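Local structure of cysteine synthase (Fusobacterium nucleatum subsp. nucleatum strain ATCC 25586, 5XEM) at residues E71-S74 with G75-I79; H220-Q223 with G224-M227. The protein uses pyridoxal 5'-phosphate for beta-replacement chemistry on amino acids, probably making L-cysteine and acetate from O-acetyl-L-serine and hydrogen sulfide. All coordinates share one frame; numbering follows the deposited sequence.

Contact 1: residues E71-S74 with G75-I79; sequences EATS and GNTGI. With 85F ((2R)-2-azanyl-3-[(2R)-2-azanyl-3-oxidanyl-3-oxidanylidene-propyl]sulfanyl-propanoic acid), chain C; PLP (pyridoxal-5'-phosphate), chain D.
Thr73 turns its hydroxyl into the mouth of the helix that starts at Asn76, and OG1 becomes the hub of the contact. The Gly75 N-H reaches it at 2.8 Å from N to OG1, and the Gly78 N-H, one helical turn on, reaches the same OG1 at 3.2 Å from its N. With both amides donating, the hydroxyl proton goes to the lanthionine: Thr73 OG1 lies 2.7 Å from 85F O. The torsion that makes this possible sets OG1 opposite the backbone N (chi1 175°), leaving the methyl CG2 to pack on the bare CA of Gly78.

Strand 68-72, this loop and helix 76-88 open a beta-alpha-beta unit, and the carboxylate of the PLP-linked lanthionine sits at the helix N-terminus, as in other enzymes of the cysteine synthase family. Ser74 N donates to 85F O (2.9 Å), Thr77 N to 85F OXT (2.9 Å, 159° at the hydrogen), so each carboxylate oxygen meets a backbone amide; the helix end would probably add a favourable field. Gly75, with phi 151°, turns the chain between Ser74 and the helix and holds its N-cap position.

The Asn76 side-chain amide goes to the cofactor, with ND2 2.9 Å from PLP O3 and also bonded to Asp298. A water bridges Ser74 OG, the backbone N of Asn76 and PLP O3. On the strand side, Glu71 passes obliquely by the Thr77 methyl, OE2 to CG2 4.1 Å, while OE1 accepts the backbone N-H of Asn145 and OE2 that of Gln146; Thr77 OG1 is bonded to Gln146 OE1.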
loop_
_atom_site.group_PDB
_atom_site.type_symbol
_atom_site.label_atom_id
_atom_site.label_comp_id
_atom_site.label_asym_id
_atom_site.label_seq_id
_atom_site.Cartn_x
_atom_site.Cartn_y
_atom_site.Cartn_z
ATOM N N GLU A 71 -11.451 19.464 6.766
ATOM C CA GLU A 71 -10.573 19.716 5.631
ATOM C C GLU A 71 -11.283 19.452 4.313
ATOM O O GLU A 71 -12.084 18.509 4.204
ATOM C CB GLU A 71 -9.279 18.850 5.715
ATOM C CG GLU A 71 -8.237 19.099 4.615
ATOM C CD GLU A 71 -7.520 20.451 4.714
ATOM O OE1 GLU A 71 -8.030 21.361 5.406
ATOM O OE2 GLU A 71 -6.427 20.591 4.113
ATOM N N ALA A 72 -10.986 20.306 3.334
ATOM C CA ALA A 72 -11.344 20.071 1.930
ATOM C C ALA A 72 -10.214 19.327 1.205
ATOM O O ALA A 72 -9.037 19.743 1.239
ATOM C CB ALA A 72 -11.648 21.388 1.231
ATOM N N THR A 73 -10.579 18.260 0.505
ATOM C CA THR A 73 -9.572 17.423 -0.137
ATOM C C THR A 73 -10.123 16.749 -1.381
ATOM O O THR A 73 -11.332 16.556 -1.500
ATOM C CB THR A 73 -9.075 16.348 0.864
ATOM O OG1 THR A 73 -8.173 15.453 0.198
ATOM C CG2 THR A 73 -10.206 15.550 1.418
ATOM N N SER A 74 -9.238 16.392 -2.296
ATOM C CA SER A 74 -9.609 15.520 -3.431
ATOM C C SER A 74 -9.532 14.047 -3.065
ATOM O O SER A 74 -9.940 13.177 -3.856
ATOM C CB SER A 74 -8.731 15.800 -4.646
ATOM O OG SER A 74 -7.380 15.524 -4.359
ATOM N N GLY A 75 -8.965 13.751 -1.900
ATOM C CA GLY A 75 -8.945 12.405 -1.373
ATOM C C GLY A 75 -7.744 12.114 -0.490
ATOM O O GLY A 75 -7.906 11.723 0.663
ATOM N N ASN A 76 -6.543 12.268 -1.043
ATOM C CA ASN A 76 -5.347 11.809 -0.344
ATOM C C ASN A 76 -5.077 12.576 0.964
ATOM O O ASN A 76 -4.704 11.976 1.965
ATOM C CB ASN A 76 -4.142 11.854 -1.249
ATOM C CG ASN A 76 -4.076 10.656 -2.156
ATOM O OD1 ASN A 76 -4.489 9.557 -1.761
ATOM N ND2 ASN A 76 -3.652 10.865 -3.388
ATOM N N THR A 77 -5.234 13.899 0.954
ATOM C CA THR A 77 -5.053 14.643 2.219
ATOM C C THR A 77 -6.061 14.181 3.281
ATOM O O THR A 77 -5.712 14.026 4.456
ATOM C CB THR A 77 -5.074 16.152 1.981
ATOM O OG1 THR A 77 -3.979 16.463 1.106
ATOM C CG2 THR A 77 -4.890 16.907 3.320
ATOM N N GLY A 78 -7.287 13.901 2.844
ATOM C CA GLY A 78 -8.299 13.323 3.702
ATOM C C GLY A 78 -7.949 11.968 4.257
ATOM O O GLY A 78 -8.116 11.709 5.459
ATOM N N ILE A 79 -7.412 11.099 3.401
ATOM C CA ILE A 79 -6.972 9.774 3.865
ATOM C C ILE A 79 -5.840 9.871 4.881
ATOM O O ILE A 79 -5.886 9.238 5.910
ATOM C CB ILE A 79 -6.560 8.886 2.687
ATOM C CG1 ILE A 79 -7.783 8.622 1.801
ATOM C CG2 ILE A 79 -5.864 7.609 3.190
ATOM C CD1 ILE A 79 -7.385 8.101 0.421
HETATM N N 85F C . -4.037 16.148 -3.799
HETATM C CA 85F C . -4.724 17.063 -2.863
HETATM C CB 85F C . -5.589 18.079 -3.641
HETATM S SG 85F C . -4.653 19.293 -4.538
HETATM C CD 85F C . -5.855 20.433 -5.258
HETATM C CE 85F C . -6.851 19.784 -6.256
HETATM N NZ2 85F C . -6.160 18.971 -7.265
HETATM C CZ1 85F C . -7.607 20.935 -6.973
HETATM O OH1 85F C . -8.325 20.588 -7.958
HETATM O OH2 85F C . -7.480 22.130 -6.584
HETATM C C 85F C . -5.586 16.297 -1.883
HETATM O OXT 85F C . -5.277 15.116 -1.665
HETATM O O 85F C . -6.523 16.922 -1.325
HETATM N N1 PLP D . -1.142 13.572 -6.993
HETATM C C2 PLP D . -2.104 13.150 -6.158
HETATM C C2A PLP D . -2.611 11.710 -6.247
HETATM C C3 PLP D . -2.640 14.008 -5.180
HETATM O O3 PLP D . -3.601 13.553 -4.336
HETATM C C4 PLP D . -2.184 15.319 -5.081
HETATM C C4A PLP D . -2.740 16.281 -4.044
HETATM C C5 PLP D . -1.176 15.724 -5.967
HETATM C C6 PLP D . -0.675 14.820 -6.902
HETATM C C5A PLP D . -0.587 17.117 -5.951
HETATM O O4P PLP D . 0.250 17.297 -4.753
HETATM P P PLP D . 0.468 18.740 -4.040
HETATM O O1P PLP D . 1.516 18.634 -3.078
HETATM O O2P PLP D . -0.839 19.068 -3.507
HETATM O O3P PLP D . 0.753 19.654 -5.180
HETATM O O HOH W 1 -6.286 13.024 -4.031
#

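Contact 2: residues H220-Q223 with G224-M227. With 85F ((2R)-2-azanyl-3-[(2R)-2-azanyl-3-oxidanyl-3-oxidanylidene-propyl]sulfanyl-propanoic acid), chain C; PLP (pyridoxal-5'-phosphate), chain D.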
loop_
_atom_site.group_PDB
_atom_site.type_symbol
_atom_site.label_atom_id
_atom_site.label_comp_id
_atom_site.label_asym_id
_atom_site.label_seq_id
_atom_site.Cartn_x
_atom_site.Cartn_y
_atom_site.Cartn_z
ATOM N N HIS A 220 -10.193 17.738 -16.279
ATOM C CA HIS A 220 -9.109 16.780 -16.503
ATOM C C HIS A 220 -9.351 15.576 -15.630
ATOM O O HIS A 220 -10.170 15.618 -14.703
ATOM C CB HIS A 220 -7.743 17.407 -16.193
ATOM C CG HIS A 220 -7.514 17.623 -14.722
ATOM N ND1 HIS A 220 -6.926 16.685 -13.935
ATOM C CD2 HIS A 220 -7.836 18.695 -13.885
ATOM C CE1 HIS A 220 -6.917 17.130 -12.654
ATOM N NE2 HIS A 220 -7.456 18.353 -12.628
ATOM N N LYS A 221 -8.663 14.489 -15.959
ATOM C CA LYS A 221 -8.847 13.190 -15.283
ATOM C C LYS A 221 -7.631 12.804 -14.430
ATOM O O LYS A 221 -7.550 11.656 -13.942
ATOM C CB LYS A 221 -9.104 12.100 -16.328
ATOM C CG LYS A 221 -10.330 12.360 -17.191
ATOM C CD LYS A 221 -10.570 11.276 -18.229
ATOM C CE LYS A 221 -11.749 11.640 -19.118
ATOM N NZ LYS A 221 -11.903 10.664 -20.230
ATOM N N ILE A 222 -6.683 13.718 -14.252
ATOM C CA ILE A 222 -5.448 13.387 -13.513
ATOM C C ILE A 222 -5.732 13.687 -12.043
ATOM O O ILE A 222 -5.360 14.744 -11.503
ATOM C CB ILE A 222 -4.202 14.128 -14.026
ATOM C CG1 ILE A 222 -4.083 13.986 -15.564
ATOM C CG2 ILE A 222 -2.947 13.646 -13.292
ATOM C CD1 ILE A 222 -2.952 14.786 -16.188
ATOM N N GLN A 223 -6.411 12.739 -11.403
ATOM C CA GLN A 223 -6.915 12.939 -10.041
ATOM C C GLN A 223 -5.845 13.381 -9.061
ATOM O O GLN A 223 -4.769 12.779 -9.003
ATOM C CB GLN A 223 -7.606 11.667 -9.535
ATOM C CG GLN A 223 -8.797 11.238 -10.358
ATOM C CD GLN A 223 -9.541 10.045 -9.756
ATOM O OE1 GLN A 223 -9.730 9.960 -8.523
ATOM N NE2 GLN A 223 -9.987 9.124 -10.625
ATOM N N GLY A 224 -6.143 14.424 -8.271
ATOM C CA GLY A 224 -5.175 14.965 -7.315
ATOM C C GLY A 224 -4.419 16.164 -7.881
ATOM O O GLY A 224 -4.065 17.122 -7.152
ATOM N N MET A 225 -4.173 16.152 -9.183
ATOM C CA MET A 225 -3.479 17.306 -9.785
ATOM C C MET A 225 -4.518 18.354 -10.232
ATOM O O MET A 225 -5.728 18.128 -10.147
ATOM C CB MET A 225 -2.593 16.849 -10.933
ATOM C CG MET A 225 -1.223 16.377 -10.480
ATOM S SD MET A 225 -0.235 15.579 -11.750
ATOM C CE MET A 225 -0.183 16.922 -12.974
ATOM N N GLY A 226 -4.036 19.497 -10.688
ATOM C CA GLY A 226 -4.880 20.578 -11.142
ATOM C C GLY A 226 -5.200 21.523 -10.001
ATOM O O GLY A 226 -5.122 21.155 -8.835
ATOM N N MET A 227 -5.593 22.732 -10.359
ATOM C CA MET A 227 -5.845 23.815 -9.401
ATOM C C MET A 227 -7.241 24.343 -9.626
ATOM O O MET A 227 -7.476 25.031 -10.611
ATOM C CB MET A 227 -4.832 24.914 -9.653
ATOM C CG MET A 227 -3.465 24.528 -9.113
ATOM S SD MET A 227 -2.171 25.709 -9.562
ATOM C CE MET A 227 -0.721 24.897 -8.903
HETATM N N 85F C . -4.037 16.148 -3.799
HETATM C CA 85F C . -4.724 17.063 -2.863
HETATM C CB 85F C . -5.589 18.079 -3.641
HETATM S SG 85F C . -4.653 19.293 -4.538
HETATM C CD 85F C . -5.855 20.433 -5.258
HETATM C CE 85F C . -6.851 19.784 -6.256
HETATM N NZ2 85F C . -6.160 18.971 -7.265
HETATM C CZ1 85F C . -7.607 20.935 -6.973
HETATM O OH1 85F C . -8.325 20.588 -7.958
HETATM O OH2 85F C . -7.480 22.130 -6.584
HETATM C C 85F C . -5.586 16.297 -1.883
HETATM O OXT 85F C . -5.277 15.116 -1.665
HETATM O O 85F C . -6.523 16.922 -1.325
HETATM N N1 PLP D . -1.142 13.572 -6.993
HETATM C C2 PLP D . -2.104 13.150 -6.158
HETATM C C2A PLP D . -2.611 11.710 -6.247
HETATM C C3 PLP D . -2.640 14.008 -5.180
HETATM O O3 PLP D . -3.601 13.553 -4.336
HETATM C C4 PLP D . -2.184 15.319 -5.081
HETATM C C4A PLP D . -2.740 16.281 -4.044
HETATM C C5 PLP D . -1.176 15.724 -5.967
HETATM C C6 PLP D . -0.675 14.820 -6.902
HETATM C C5A PLP D . -0.587 17.117 -5.951
HETATM O O4P PLP D . 0.250 17.297 -4.753
HETATM P P PLP D . 0.468 18.740 -4.040
HETATM O O1P PLP D . 1.516 18.634 -3.078
HETATM O O2P PLP D . -0.839 19.068 -3.507
HETATM O O3P PLP D . 0.753 19.654 -5.180
#
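The backbone folds through a type II beta turn from Ile222 to Met225, closed by Met225 N to Ile222 O at 3.0 Å and overlapped at its start by an inverse gamma turn centred on Ile222. Gly224 occupies the third position of the beta turn with phi 96°.

His220 folds back over the following residues: a chi1 of 71° curls the ring toward its own main chain, where ND1 accepts the Ile222 N-H at 3.0 Å, the donor 18° out of the ring plane. Next to ND1 on the ring, CE1 stands 2.9 Å from Met225 O, which lies at the ring edge near its plane. Gly226 CA approaches the ring obliquely, 3.7 Å from NE2. Ile222 and Met225 pack branch against thioether, CG2 to SD 3.7 Å, where both also touch Ser270 and Pro206. Further back along the same side chain, Met225 CG comes within 3.9 Å of PLP C6. Gln223 extends away from the turn, and its OE1 accepts from Ser101 N.

Three successive carbonyls converge on the distal amino group of the lanthionine: Gly224 O and Gly226 O bond NZ2 well, at 2.8 Å for the former, and Met225 O does so weakly. Such a cluster of carbonyl oxygens is consistent with the loop holding the distal amino group, probably as an ammonium.

Both contacts are buried and grip the same lanthionine from different parts of the fold, their centres about 13 Å apart. Contact 1 lies where strand 68-72 of the parallel sheet passes through a short loop into helix 76-88; contact 2 is irregular loop between helix 211-214 and strand 245-247, with the partly exposed His220 and Gln223 at its margin. Their polarity is complementary: residues 71-79 offer donors, amides and a hydroxyl, to the carboxylate, whereas residues 220-227 offer carbonyl acceptors to the distal amine. They meet directly where Ser74 OG packs 3.7 Å from Gly224 CA, and both also touch PLP.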